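Protein-glutamine gamma-glutamyltransferase (PDB 6G49) shows protein-crosslinking transglutaminase activity in vitro, joining glutamine and lysine side chains with release of ammonia, and is critical for Pseudomonas aeruginosa viability. Local coordinates at residues G241-Y246 with D285-V290; E215-T220 with D237-F242; T77-D82 with P260-A265; A207-F212 with G248-V253. All blocks are in the same frame, centred on the assembly; numbering follows the deposited sequence.

Contact 1: residues G241-Y246 with D285-V290; sequences GFCAHY and DAHAWV
The cysteine-histidine pair of a transglutaminase-type active site comes together here: C243, by similarity the nucleophile, opens helix 243-256, and H287, by similarity its catalytic partner, sits near the start of strand 286-294. F242 takes the N-cap position, and the side chain of C243, in the first turn, points to the strand. The SG of C243 lies between its own backbone N and carbonyl carbon (chi1 51°), a rotamer that lays the sulfur against the strand backbone, 3.4 Å from the N of A288. In H287, chi1 of -163° swings the ring toward the helix, and chi2 (56°) puts ND1 on the cysteine side. That ND1 lies 3.6 Å from the CB of C243 and 3.9 Å from its SG, and the sulfur approaches the ring obliquely, 4.7 Å from the ring centroid of H287. On the far side of the ring, NE2 of H287 is hydrogen-bonded to OD2 of D303, by similarity the third active-site residue, which fixes the rotation of the imidazole. Helix and strand also meet through small residues: the CB of A288 is 4.1 Å from the SG of C243 and 4.4 Å from the CA of A244. At the other end, CE2 of F242 approaches the carbonyl O of A286 at 4.3 Å. I46 of helix 45-50 touches both C243 and A286. A helix-N-terminal cysteine facing a strand histidine, with an aspartate behind, is consistent with the Cys-His-Asp triad of the papain-like transglutaminase fold.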
loop_
_atom_site.group_PDB
_atom_site.type_symbol
_atom_site.label_atom_id
_atom_site.label_comp_id
_atom_site.label_asym_id
_atom_site.label_seq_id
_atom_site.Cartn_x
_atom_site.Cartn_y
_atom_site.Cartn_z
ATOM N N GLY A 241 -0.445 -11.056 12.644
ATOM C CA GLY A 241 -1.260 -10.715 11.470
ATOM C C GLY A 241 -0.502 -10.843 10.172
ATOM O O GLY A 241 0.694 -11.194 10.123
ATOM N N PHE A 242 -1.169 -10.471 9.072
ATOM C CA PHE A 242 -0.569 -10.351 7.795
ATOM C C PHE A 242 -0.552 -8.857 7.414
ATOM O O PHE A 242 -0.767 -8.007 8.261
ATOM C CB PHE A 242 -1.267 -11.275 6.793
ATOM C CG PHE A 242 -0.513 -11.564 5.530
ATOM C CD1 PHE A 242 0.732 -12.209 5.581
ATOM C CD2 PHE A 242 -1.004 -11.240 4.267
ATOM C CE1 PHE A 242 1.408 -12.506 4.414
ATOM C CE2 PHE A 242 -0.302 -11.535 3.107
ATOM C CZ PHE A 242 0.937 -12.140 3.192
ATOM N N CYS A 243 -0.206 -8.541 6.170
ATOM C CA CYS A 243 0.155 -7.126 5.861
ATOM C C CYS A 243 -1.016 -6.186 6.142
ATOM O O CYS A 243 -0.743 -5.066 6.554
ATOM C CB CYS A 243 0.628 -6.940 4.435
ATOM S SG CYS A 243 -0.503 -7.634 3.216
ATOM N N ALA A 244 -2.261 -6.604 5.940
ATOM C CA ALA A 244 -3.403 -5.661 6.158
ATOM C C ALA A 244 -3.570 -5.307 7.645
ATOM O O ALA A 244 -3.959 -4.192 7.974
ATOM C CB ALA A 244 -4.681 -6.221 5.676
ATOM N N HIS A 245 -3.268 -6.240 8.561
ATOM C CA HIS A 245 -3.244 -5.925 9.986
ATOM C C HIS A 245 -2.264 -4.794 10.255
ATOM O O HIS A 245 -2.576 -3.799 10.979
ATOM C CB HIS A 245 -2.861 -7.147 10.865
ATOM C CG HIS A 245 -3.831 -8.257 10.803
ATOM N ND1 HIS A 245 -3.891 -9.130 9.749
ATOM C CD2 HIS A 245 -4.777 -8.620 11.689
ATOM C CE1 HIS A 245 -4.853 -10.003 9.988
ATOM N NE2 HIS A 245 -5.399 -9.731 11.181
ATOM N N TYR A 246 -1.024 -4.884 9.758
ATOM C CA TYR A 246 0.010 -3.953 10.063
ATOM C C TYR A 246 -0.281 -2.594 9.400
ATOM O O TYR A 246 -0.178 -1.568 10.011
ATOM C CB TYR A 246 1.391 -4.449 9.593
ATOM C CG TYR A 246 1.891 -5.588 10.457
ATOM C CD1 TYR A 246 1.567 -6.904 10.178
ATOM C CD2 TYR A 246 2.637 -5.316 11.579
ATOM C CE1 TYR A 246 1.915 -7.934 11.030
ATOM C CE2 TYR A 246 3.019 -6.345 12.418
ATOM C CZ TYR A 246 2.679 -7.641 12.147
ATOM O OH TYR A 246 3.097 -8.627 13.025
ATOM N N ASP A 285 2.010 -12.505 -3.861
ATOM C CA ASP A 285 2.790 -11.286 -3.670
ATOM C C ASP A 285 1.891 -10.097 -3.286
ATOM O O ASP A 285 2.423 -8.962 -3.134
ATOM C CB ASP A 285 3.570 -10.951 -4.918
ATOM C CG ASP A 285 4.670 -11.957 -5.242
ATOM O OD1 ASP A 285 5.304 -12.416 -4.288
ATOM O OD2 ASP A 285 4.777 -12.356 -6.421
ATOM N N ALA A 286 0.590 -10.292 -3.123
ATOM C CA ALA A 286 -0.345 -9.196 -2.742
ATOM C C ALA A 286 0.123 -8.616 -1.410
ATOM O O ALA A 286 0.575 -9.331 -0.489
ATOM C CB ALA A 286 -1.755 -9.657 -2.670
ATOM N N HIS A 287 0.077 -7.286 -1.323
ATOM C CA HIS A 287 0.667 -6.590 -0.186
ATOM C C HIS A 287 -0.096 -5.289 0.060
ATOM O O HIS A 287 -0.718 -4.757 -0.816
ATOM C CB HIS A 287 2.144 -6.348 -0.471
ATOM C CG HIS A 287 2.972 -6.022 0.712
ATOM N ND1 HIS A 287 2.993 -6.873 1.786
ATOM C CD2 HIS A 287 3.783 -4.980 0.979
ATOM C CE1 HIS A 287 3.832 -6.352 2.696
ATOM N NE2 HIS A 287 4.320 -5.171 2.241
ATOM N N ALA A 288 0.023 -4.826 1.291
ATOM C CA ALA A 288 -0.569 -3.577 1.754
ATOM C C ALA A 288 0.436 -2.843 2.611
ATOM O O ALA A 288 1.150 -3.459 3.427
ATOM C CB ALA A 288 -1.833 -3.831 2.523
ATOM N N TRP A 289 0.547 -1.526 2.401
ATOM C CA TRP A 289 1.438 -0.689 3.108
ATOM C C TRP A 289 0.743 0.665 3.389
ATOM O O TRP A 289 -0.493 0.759 3.266
ATOM C CB TRP A 289 2.798 -0.574 2.425
ATOM C CG TRP A 289 2.782 -0.019 1.029
ATOM C CD1 TRP A 289 3.137 1.237 0.631
ATOM C CD2 TRP A 289 2.538 -0.762 -0.186
ATOM N NE1 TRP A 289 3.040 1.363 -0.732
ATOM C CE2 TRP A 289 2.695 0.153 -1.262
ATOM C CE3 TRP A 289 2.130 -2.069 -0.487
ATOM C CZ2 TRP A 289 2.527 -0.220 -2.602
ATOM C CZ3 TRP A 289 1.993 -2.427 -1.810
ATOM C CH2 TRP A 289 2.156 -1.505 -2.844
ATOM N N VAL A 290 1.536 1.654 3.771
ATOM C CA VAL A 290 0.988 2.950 4.259
ATOM C C VAL A 290 1.669 4.085 3.495
ATOM O O VAL A 290 2.835 4.034 3.135
ATOM C CB VAL A 290 1.182 3.086 5.778
ATOM C CG1 VAL A 290 0.728 4.462 6.299
ATOM C CG2 VAL A 290 0.452 1.974 6.496
#

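Contact 2: residues E215-T220 with D237-F242; sequences EPFAYT and DTRSGF
A salt bridge between E215 and R239 precedes the small parallel pairing of strands 218-219 and 240-241 in a beta-alpha-beta unit whose helix is 230-238. From an extended side chain, OE1 of E215 lies at the guanidinium edge, in its plane, and accepts a salt-bridge hydrogen bond from NE of R239 (2.7 Å, 158°) on the anti side of the carboxylate. NH2 adds a weak bond to the same oxygen; carboxylate and guanidinium planes are 65° apart. P216 centres an inverse gamma turn, and its CD packs on the CD of R239. F217 lays one ring face over the aliphatic part of that arginine in a CH-pi contact, R239 CB standing 3.9 Å from the F217 ring centroid. A218 then pairs with S240: its N donates to R239 O (2.9 Å), and its O accepts from G241 N (3.0 Å). Y219 pairs with G241, and its ring meets that of the next residue, F242: the rings are offset with little overlap, centroids 4.8 Å apart and planes at 26°, and Y219 OH lies over one face of F242. T220 N closes on G241 O at 2.9 Å, while its CG2 touches S240 OG at 3.2 Å.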
loop_
_atom_site.group_PDB
_atom_site.type_symbol
_atom_site.label_atom_id
_atom_site.label_comp_id
_atom_site.label_asym_id
_atom_site.label_seq_id
_atom_site.Cartn_x
_atom_site.Cartn_y
_atom_site.Cartn_z
ATOM N N GLU A 215 8.575 -5.242 19.677
ATOM C CA GLU A 215 7.596 -6.072 20.320
ATOM C C GLU A 215 7.506 -7.366 19.550
ATOM O O GLU A 215 7.937 -7.406 18.398
ATOM C CB GLU A 215 6.263 -5.348 20.461
ATOM C CG GLU A 215 6.382 -4.109 21.304
ATOM C CD GLU A 215 5.111 -3.288 21.299
ATOM O OE1 GLU A 215 4.029 -3.886 21.041
ATOM O OE2 GLU A 215 5.195 -2.065 21.534
ATOM N N PRO A 216 6.998 -8.438 20.193
ATOM C CA PRO A 216 7.012 -9.768 19.596
ATOM C C PRO A 216 5.870 -10.001 18.590
ATOM O O PRO A 216 5.080 -10.940 18.701
ATOM C CB PRO A 216 6.930 -10.674 20.835
ATOM C CG PRO A 216 6.089 -9.873 21.796
ATOM C CD PRO A 216 6.520 -8.444 21.586
ATOM N N PHE A 217 5.895 -9.177 17.534
ATOM C CA PHE A 217 4.922 -9.310 16.442
ATOM C C PHE A 217 5.314 -10.487 15.557
ATOM O O PHE A 217 6.491 -10.750 15.250
ATOM C CB PHE A 217 4.890 -7.989 15.653
ATOM C CG PHE A 217 4.047 -6.919 16.291
ATOM C CD1 PHE A 217 2.673 -6.856 16.025
ATOM C CD2 PHE A 217 4.598 -5.963 17.119
ATOM C CE1 PHE A 217 1.878 -5.892 16.616
ATOM C CE2 PHE A 217 3.806 -5.015 17.728
ATOM C CZ PHE A 217 2.433 -4.982 17.473
ATOM N N ALA A 218 4.292 -11.168 15.085
ATOM C CA ALA A 218 4.331 -12.259 14.171
ATOM C C ALA A 218 3.696 -11.835 12.849
ATOM O O ALA A 218 2.585 -11.201 12.819
ATOM C CB ALA A 218 3.610 -13.462 14.740
ATOM N N TYR A 219 4.325 -12.278 11.764
ATOM C CA TYR A 219 3.857 -12.100 10.392
ATOM C C TYR A 219 3.438 -13.502 9.940
ATOM O O TYR A 219 4.265 -14.377 9.816
ATOM C CB TYR A 219 4.956 -11.565 9.498
ATOM C CG TYR A 219 4.419 -10.996 8.217
ATOM C CD1 TYR A 219 3.568 -9.919 8.246
ATOM C CD2 TYR A 219 4.742 -11.543 6.993
ATOM C CE1 TYR A 219 3.055 -9.389 7.094
ATOM C CE2 TYR A 219 4.231 -11.017 5.827
ATOM C CZ TYR A 219 3.388 -9.933 5.893
ATOM O OH TYR A 219 2.860 -9.378 4.762
ATOM N N THR A 220 2.153 -13.705 9.696
ATOM C CA THR A 220 1.606 -15.046 9.406
ATOM C C THR A 220 0.451 -14.936 8.388
ATOM O O THR A 220 -0.349 -14.007 8.432
ATOM C CB THR A 220 1.175 -15.725 10.716
ATOM O OG1 THR A 220 0.542 -16.974 10.421
ATOM C CG2 THR A 220 0.193 -14.921 11.531
ATOM N N ASP A 237 -2.853 -7.312 22.008
ATOM C CA ASP A 237 -3.231 -8.677 22.476
ATOM C C ASP A 237 -2.541 -9.745 21.629
ATOM O O ASP A 237 -1.605 -10.408 22.100
ATOM C CB ASP A 237 -4.745 -8.848 22.586
ATOM C CG ASP A 237 -5.430 -7.828 23.486
ATOM O OD1 ASP A 237 -4.714 -7.142 24.263
ATOM O OD2 ASP A 237 -6.695 -7.701 23.381
ATOM N N THR A 238 -2.930 -9.907 20.361
ATOM C CA THR A 238 -2.447 -11.007 19.536
ATOM C C THR A 238 -1.037 -10.697 19.011
ATOM O O THR A 238 -0.229 -11.620 18.814
ATOM C CB THR A 238 -3.417 -11.376 18.413
ATOM O OG1 THR A 238 -3.386 -10.321 17.426
ATOM C CG2 THR A 238 -4.821 -11.642 18.895
ATOM N N ARG A 239 -0.770 -9.432 18.620
ATOM C CA ARG A 239 0.447 -9.052 17.899
ATOM C C ARG A 239 0.773 -10.026 16.788
ATOM O O ARG A 239 1.942 -10.325 16.522
ATOM C CB ARG A 239 1.620 -8.845 18.847
ATOM C CG ARG A 239 1.416 -7.719 19.824
ATOM C CD ARG A 239 2.688 -7.427 20.582
ATOM N NE ARG A 239 2.685 -6.218 21.377
ATOM C CZ ARG A 239 2.082 -6.103 22.553
ATOM N NH1 ARG A 239 1.374 -7.114 23.013
ATOM N NH2 ARG A 239 2.124 -4.959 23.221
ATOM N N SER A 240 -0.246 -10.445 16.051
ATOM C CA SER A 240 -0.066 -11.417 14.998
ATOM C C SER A 240 -0.991 -11.100 13.835
ATOM O O SER A 240 -2.215 -10.946 14.042
ATOM C CB SER A 240 -0.342 -12.833 15.510
ATOM O OG SER A 240 -0.212 -13.774 14.457
ATOM N N GLY A 241 -0.445 -11.056 12.644
ATOM C CA GLY A 241 -1.260 -10.715 11.470
ATOM C C GLY A 241 -0.502 -10.843 10.172
ATOM O O GLY A 241 0.694 -11.194 10.123
ATOM N N PHE A 242 -1.169 -10.471 9.072
ATOM C CA PHE A 242 -0.569 -10.351 7.795
ATOM C C PHE A 242 -0.552 -8.857 7.414
ATOM O O PHE A 242 -0.767 -8.007 8.261
ATOM C CB PHE A 242 -1.267 -11.275 6.793
ATOM C CG PHE A 242 -0.513 -11.564 5.530
ATOM C CD1 PHE A 242 0.732 -12.209 5.581
ATOM C CD2 PHE A 242 -1.004 -11.240 4.267
ATOM C CE1 PHE A 242 1.408 -12.506 4.414
ATOM C CE2 PHE A 242 -0.302 -11.535 3.107
ATOM C CZ PHE A 242 0.937 -12.140 3.192
HETATM O O HOH W 1 2.859 -12.518 18.491
#

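Contact 3: residues T77-D82 with P260-A265; sequences TMERFD and PARVVA
T77 and M78 run antiparallel to V264 and V263, T77 with V264 forming a non-hydrogen-bonded pair (CA to CA 4.5 Å) and M78 with V263 a hydrogen-bonded one. The pairing joins strand 72-81 to strand 261-265 within the large antiparallel sheet, and so couples the N-terminal part of this periplasmic domain to the transglutaminase-like part. M78 N donates to V263 O at 2.8 Å and nearly straight, in the carbonyl plane; the return bond from V263 N to M78 O is longer, 3.2 Å. The bridges end at M78; the next residues, E79 and R80, form a classic beta bulge opposite A87.

On the face bearing M78 and V263, the side chain of M78 runs along strand 261-265 toward A265, and in the conformer described here its CE reaches the CB of A265 at 4.0 Å. T77 and V264 are on the other face, where both touch E291 of the neighbouring strand 286-294 and D139 holds T77 OG1.

R262 carries the charged end of the contact. Its CG sits between backbone N and carbonyl carbon (chi1 56°), from where an extended chain passes across T77 and runs alongside E79 in the same direction; the CD of R262 packs on the CG of E79 at 3.6 Å. The buried charges are shared out: NE of R262 pairs with E291, OE1 of E79 takes R175 and Q91, and OE2 of E79 also binds N176. Between the two side chains, NH1 of R262 meets OE2 of E79 at 2.9 Å, in the guanidinium plane but from above the carboxylate plane.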
loop_
_atom_site.group_PDB
_atom_site.type_symbol
_atom_site.label_atom_id
_atom_site.label_comp_id
_atom_site.label_asym_id
_atom_site.label_seq_id
_atom_site.Cartn_x
_atom_site.Cartn_y
_atom_site.Cartn_z
ATOM N N THR A 77 -5.456 2.918 -3.490
ATOM C CA THR A 77 -5.444 3.310 -2.084
ATOM C C THR A 77 -6.823 3.109 -1.507
ATOM O O THR A 77 -7.844 3.162 -2.216
ATOM C CB THR A 77 -4.992 4.749 -1.773
ATOM O OG1 THR A 77 -6.074 5.673 -1.994
ATOM C CG2 THR A 77 -3.748 5.146 -2.530
ATOM N N MET A 78 -6.823 2.867 -0.191
ATOM C CA MET A 78 -8.039 2.717 0.593
ATOM C C MET A 78 -8.010 3.784 1.692
ATOM O O MET A 78 -7.173 3.735 2.582
ATOM C CB MET A 78 -8.088 1.301 1.160
ATOM C CG MET A 78 -8.179 0.258 0.029
ATOM S SD MET A 78 -8.330 -1.415 0.705
ATOM C CE MET A 78 -8.132 -2.327 -0.816
ATOM N N GLU A 79 -8.932 4.741 1.572
ATOM C CA GLU A 79 -8.973 5.917 2.417
ATOM C C GLU A 79 -10.092 5.891 3.440
ATOM O O GLU A 79 -10.148 6.838 4.259
ATOM C CB GLU A 79 -9.086 7.161 1.532
ATOM C CG GLU A 79 -7.812 7.470 0.767
ATOM C CD GLU A 79 -7.979 8.485 -0.352
ATOM O OE1 GLU A 79 -8.810 8.229 -1.205
ATOM O OE2 GLU A 79 -7.243 9.495 -0.319
ATOM N N ARG A 80 -10.999 4.945 3.389
ATOM C CA ARG A 80 -12.156 4.901 4.292
ATOM C C ARG A 80 -11.972 3.714 5.235
ATOM O O ARG A 80 -11.685 2.628 4.782
ATOM C CB ARG A 80 -13.443 4.650 3.515
ATOM C CG ARG A 80 -13.756 5.827 2.613
ATOM C CD ARG A 80 -15.030 5.560 1.870
ATOM N NE ARG A 80 -15.523 6.793 1.315
ATOM C CZ ARG A 80 -16.419 6.854 0.335
ATOM N NH1 ARG A 80 -16.864 5.730 -0.208
ATOM N NH2 ARG A 80 -16.842 8.037 -0.092
ATOM N N PHE A 81 -12.077 3.960 6.530
ATOM C CA PHE A 81 -12.038 2.880 7.500
ATOM C C PHE A 81 -13.316 2.872 8.315
ATOM O O PHE A 81 -13.597 3.882 8.971
ATOM C CB PHE A 81 -10.862 3.036 8.451
ATOM C CG PHE A 81 -10.755 1.908 9.439
ATOM C CD1 PHE A 81 -10.603 0.601 8.991
ATOM C CD2 PHE A 81 -10.819 2.162 10.800
ATOM C CE1 PHE A 81 -10.543 -0.452 9.892
ATOM C CE2 PHE A 81 -10.739 1.115 11.700
ATOM C CZ PHE A 81 -10.528 -0.175 11.243
ATOM N N ASP A 82 -14.040 1.740 8.342
ATOM C CA ASP A 82 -15.385 1.690 8.997
ATOM C C ASP A 82 -15.341 0.968 10.330
ATOM O O ASP A 82 -16.383 0.726 10.899
ATOM C CB ASP A 82 -16.447 1.086 8.086
ATOM C CG ASP A 82 -16.287 -0.397 7.835
ATOM O OD1 ASP A 82 -15.374 -0.987 8.399
ATOM O OD2 ASP A 82 -17.109 -0.920 7.092
ATOM N N PRO A 260 -2.415 12.759 8.341
ATOM C CA PRO A 260 -3.212 12.152 7.278
ATOM C C PRO A 260 -2.449 10.929 6.743
ATOM O O PRO A 260 -1.235 10.996 6.569
ATOM C CB PRO A 260 -3.339 13.259 6.229
ATOM C CG PRO A 260 -3.031 14.532 7.014
ATOM C CD PRO A 260 -1.940 14.120 7.981
ATOM N N ALA A 261 -3.193 9.832 6.586
ATOM C CA ALA A 261 -2.559 8.548 6.213
ATOM C C ALA A 261 -3.586 7.706 5.501
ATOM O O ALA A 261 -4.786 7.816 5.774
ATOM C CB ALA A 261 -2.038 7.842 7.440
ATOM N N ARG A 262 -3.108 6.788 4.625
ATOM C CA ARG A 262 -4.024 5.904 3.931
ATOM C C ARG A 262 -3.275 4.592 3.679
ATOM O O ARG A 262 -2.043 4.553 3.740
ATOM C CB ARG A 262 -4.615 6.506 2.649
ATOM C CG ARG A 262 -3.568 6.973 1.652
ATOM C CD ARG A 262 -4.214 7.752 0.513
ATOM N NE ARG A 262 -3.196 8.346 -0.328
ATOM C CZ ARG A 262 -3.330 9.473 -1.050
ATOM N NH1 ARG A 262 -4.490 10.139 -1.059
ATOM N NH2 ARG A 262 -2.290 9.910 -1.766
ATOM N N VAL A 263 -4.073 3.555 3.491
ATOM C CA VAL A 263 -3.522 2.239 3.116
ATOM C C VAL A 263 -3.340 2.189 1.610
ATOM O O VAL A 263 -4.238 2.562 0.825
ATOM C CB VAL A 263 -4.449 1.126 3.641
ATOM C CG1 VAL A 263 -4.062 -0.234 3.073
ATOM C CG2 VAL A 263 -4.487 1.115 5.164
ATOM N N VAL A 264 -2.180 1.684 1.206
ATOM C CA VAL A 264 -1.869 1.435 -0.207
ATOM C C VAL A 264 -1.944 -0.086 -0.399
ATOM O O VAL A 264 -1.314 -0.816 0.355
ATOM C CB VAL A 264 -0.492 1.987 -0.595
ATOM C CG1 VAL A 264 -0.273 1.877 -2.103
ATOM C CG2 VAL A 264 -0.349 3.455 -0.198
ATOM N N ALA A 265 -2.665 -0.527 -1.411
ATOM C CA ALA A 265 -2.788 -1.933 -1.715
ATOM C C ALA A 265 -2.203 -2.201 -3.109
ATOM O O ALA A 265 -2.329 -1.397 -4.026
ATOM C CB ALA A 265 -4.222 -2.352 -1.718
#

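Contact 4: residues A207-F212 with G248-V253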
loop_
_atom_site.group_PDB
_atom_site.type_symbol
_atom_site.label_atom_id
_atom_site.label_comp_id
_atom_site.label_asym_id
_atom_site.label_seq_id
_atom_site.Cartn_x
_atom_site.Cartn_y
_atom_site.Cartn_z
ATOM N N ALA A 207 8.695 6.270 15.701
ATOM C CA ALA A 207 8.409 5.693 16.987
ATOM C C ALA A 207 7.404 4.536 16.831
ATOM O O ALA A 207 7.514 3.462 17.489
ATOM C CB ALA A 207 7.907 6.758 17.940
ATOM N N LEU A 208 6.412 4.727 15.930
ATOM C CA LEU A 208 5.473 3.689 15.701
ATOM C C LEU A 208 6.138 2.468 15.035
ATOM O O LEU A 208 5.839 1.314 15.415
ATOM C CB LEU A 208 4.338 4.293 14.858
ATOM C CG LEU A 208 3.117 3.448 14.604
ATOM C CD1 LEU A 208 2.569 2.787 15.848
ATOM C CD2 LEU A 208 2.017 4.307 13.958
ATOM N N LEU A 209 7.005 2.697 14.037
ATOM C CA LEU A 209 7.720 1.595 13.378
ATOM C C LEU A 209 8.549 0.836 14.425
ATOM O O LEU A 209 8.679 -0.398 14.398
ATOM C CB LEU A 209 8.586 2.159 12.271
ATOM C CG LEU A 209 7.819 2.638 11.055
ATOM C CD1 LEU A 209 8.811 3.305 10.100
ATOM C CD2 LEU A 209 7.062 1.472 10.410
ATOM N N GLN A 210 9.100 1.573 15.394
ATOM C CA GLN A 210 9.915 0.965 16.423
ATOM C C GLN A 210 9.095 0.000 17.284
ATOM O O GLN A 210 9.606 -1.037 17.785
ATOM C CB GLN A 210 10.561 2.059 17.282
ATOM C CG GLN A 210 11.890 2.550 16.734
ATOM C CD GLN A 210 12.514 3.426 17.791
ATOM O OE1 GLN A 210 13.375 2.992 18.567
ATOM N NE2 GLN A 210 11.994 4.634 17.902
ATOM N N ARG A 211 7.811 0.283 17.497
ATOM C CA ARG A 211 6.984 -0.612 18.299
ATOM C C ARG A 211 6.861 -1.974 17.599
ATOM O O ARG A 211 6.889 -3.055 18.213
ATOM C CB ARG A 211 5.590 -0.044 18.589
ATOM C CG ARG A 211 5.596 1.141 19.531
ATOM C CD ARG A 211 4.165 1.608 19.671
ATOM N NE ARG A 211 3.292 0.614 20.283
ATOM C CZ ARG A 211 3.092 0.530 21.597
ATOM N NH1 ARG A 211 3.711 1.372 22.413
ATOM N NH2 ARG A 211 2.302 -0.400 22.074
ATOM N N PHE A 212 6.699 -1.958 16.277
ATOM C CA PHE A 212 6.598 -3.189 15.577
ATOM C C PHE A 212 7.948 -3.934 15.604
ATOM O O PHE A 212 7.992 -5.150 15.590
ATOM C CB PHE A 212 6.152 -2.963 14.123
ATOM C CG PHE A 212 4.735 -2.462 13.954
ATOM C CD1 PHE A 212 3.653 -3.184 14.418
ATOM C CD2 PHE A 212 4.497 -1.239 13.338
ATOM C CE1 PHE A 212 2.357 -2.740 14.251
ATOM C CE2 PHE A 212 3.197 -0.800 13.156
ATOM C CZ PHE A 212 2.131 -1.543 13.615
ATOM N N GLY A 248 -3.187 -1.382 8.169
ATOM C CA GLY A 248 -4.434 -0.802 8.704
ATOM C C GLY A 248 -4.226 -0.268 10.080
ATOM O O GLY A 248 -4.617 0.879 10.396
ATOM N N ALA A 249 -3.502 -1.010 10.933
ATOM C CA ALA A 249 -3.288 -0.506 12.294
ATOM C C ALA A 249 -2.388 0.709 12.311
ATOM O O ALA A 249 -2.646 1.702 13.045
ATOM C CB ALA A 249 -2.723 -1.558 13.215
ATOM N N MET A 250 -1.342 0.734 11.487
ATOM C CA MET A 250 -0.471 1.877 11.436
ATOM C C MET A 250 -1.239 3.090 10.904
ATOM O O MET A 250 -1.084 4.203 11.459
ATOM C CB MET A 250 0.745 1.668 10.544
ATOM C CG MET A 250 1.730 2.772 10.606
ATOM S SD MET A 250 3.216 2.435 9.598
ATOM C CE MET A 250 4.226 3.865 9.946
ATOM N N ALA A 251 -2.019 2.907 9.832
ATOM C CA ALA A 251 -2.777 4.034 9.293
ATOM C C ALA A 251 -3.770 4.564 10.344
ATOM O O ALA A 251 -3.934 5.795 10.479
ATOM C CB ALA A 251 -3.469 3.661 8.014
ATOM N N PHE A 252 -4.429 3.669 11.066
ATOM C CA PHE A 252 -5.359 4.042 12.156
ATOM C C PHE A 252 -4.660 4.942 13.163
ATOM O O PHE A 252 -5.174 6.036 13.488
ATOM C CB PHE A 252 -5.932 2.813 12.834
ATOM C CG PHE A 252 -6.925 3.135 13.912
ATOM C CD1 PHE A 252 -6.503 3.593 15.146
ATOM C CD2 PHE A 252 -8.263 2.980 13.658
ATOM C CE1 PHE A 252 -7.436 3.928 16.120
ATOM C CE2 PHE A 252 -9.215 3.308 14.637
ATOM C CZ PHE A 252 -8.784 3.755 15.870
ATOM N N VAL A 253 -3.513 4.491 13.677
ATOM C CA VAL A 253 -2.822 5.217 14.741
ATOM C C VAL A 253 -2.354 6.565 14.225
ATOM O O VAL A 253 -2.493 7.584 14.912
ATOM C CB VAL A 253 -1.672 4.401 15.357
ATOM C CG1 VAL A 253 -0.871 5.224 16.363
ATOM C CG2 VAL A 253 -2.230 3.182 16.014
#
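With CG anti to the backbone N in both L208 (chi1 -173°) and M250, L208 points at helix 243-256, and M250, set off to the flank, crosses it at an angle. The CD2 methyl of L208 does the touching on its side: it lies 3.7 Å from the CG of M250 and 3.9 Å from the CG1 of V253, wedged between two residues spaced almost one turn apart on helix 243-256. The chain of M250 is extended beyond CG and, in the conformer described, carries the thioether across the interface. Its CE ends 3.7 Å from the CD2 of L209, with SD 4.0 Å from the same methyl. F212, one turn after L208, offers a ring edge: its CE2 comes within 4.4 Å of the CB of M250, lying near the ring plane. M250 is thus met by three residues of the partner helix, at CB, CG and CE in turn.

The contact is wholly apolar. The short segments approach to 11.3 Å between axes with their directions 146° apart, roughly antiparallel, a wide separation filled by long side chains. V302 of strand 298-302 touches both L209 and M250 and closes the interface from the sheet side. Helix 230-238 packs against F212 and A249, while helix 185-197 lies against A207, R211 and F252, making this pair part of the helical cluster beside the sheet.

Helix 243-256 ties the set together: its first turn carries C243 of contact 1, its middle packs in contact 4, and strand 261-265 of contact 3 follows it. Contact 2 leads directly into contact 1 through the shared G241 and F242. A probable hydrogen bond from Y246 OH to A218 O (2.6 Å) joins the two, and Y219 OH lies 3.3 Å from the CB of C243, putting the small parallel sheet at the active site. Strand 261-265 of contact 3 pairs beside the H287 strand, W289 O to V264 N being 2.8 Å, while the side chain of A265 lies about 8 Å from those of C243 and H287. F212 of contact 4 packs on F217 and Y246.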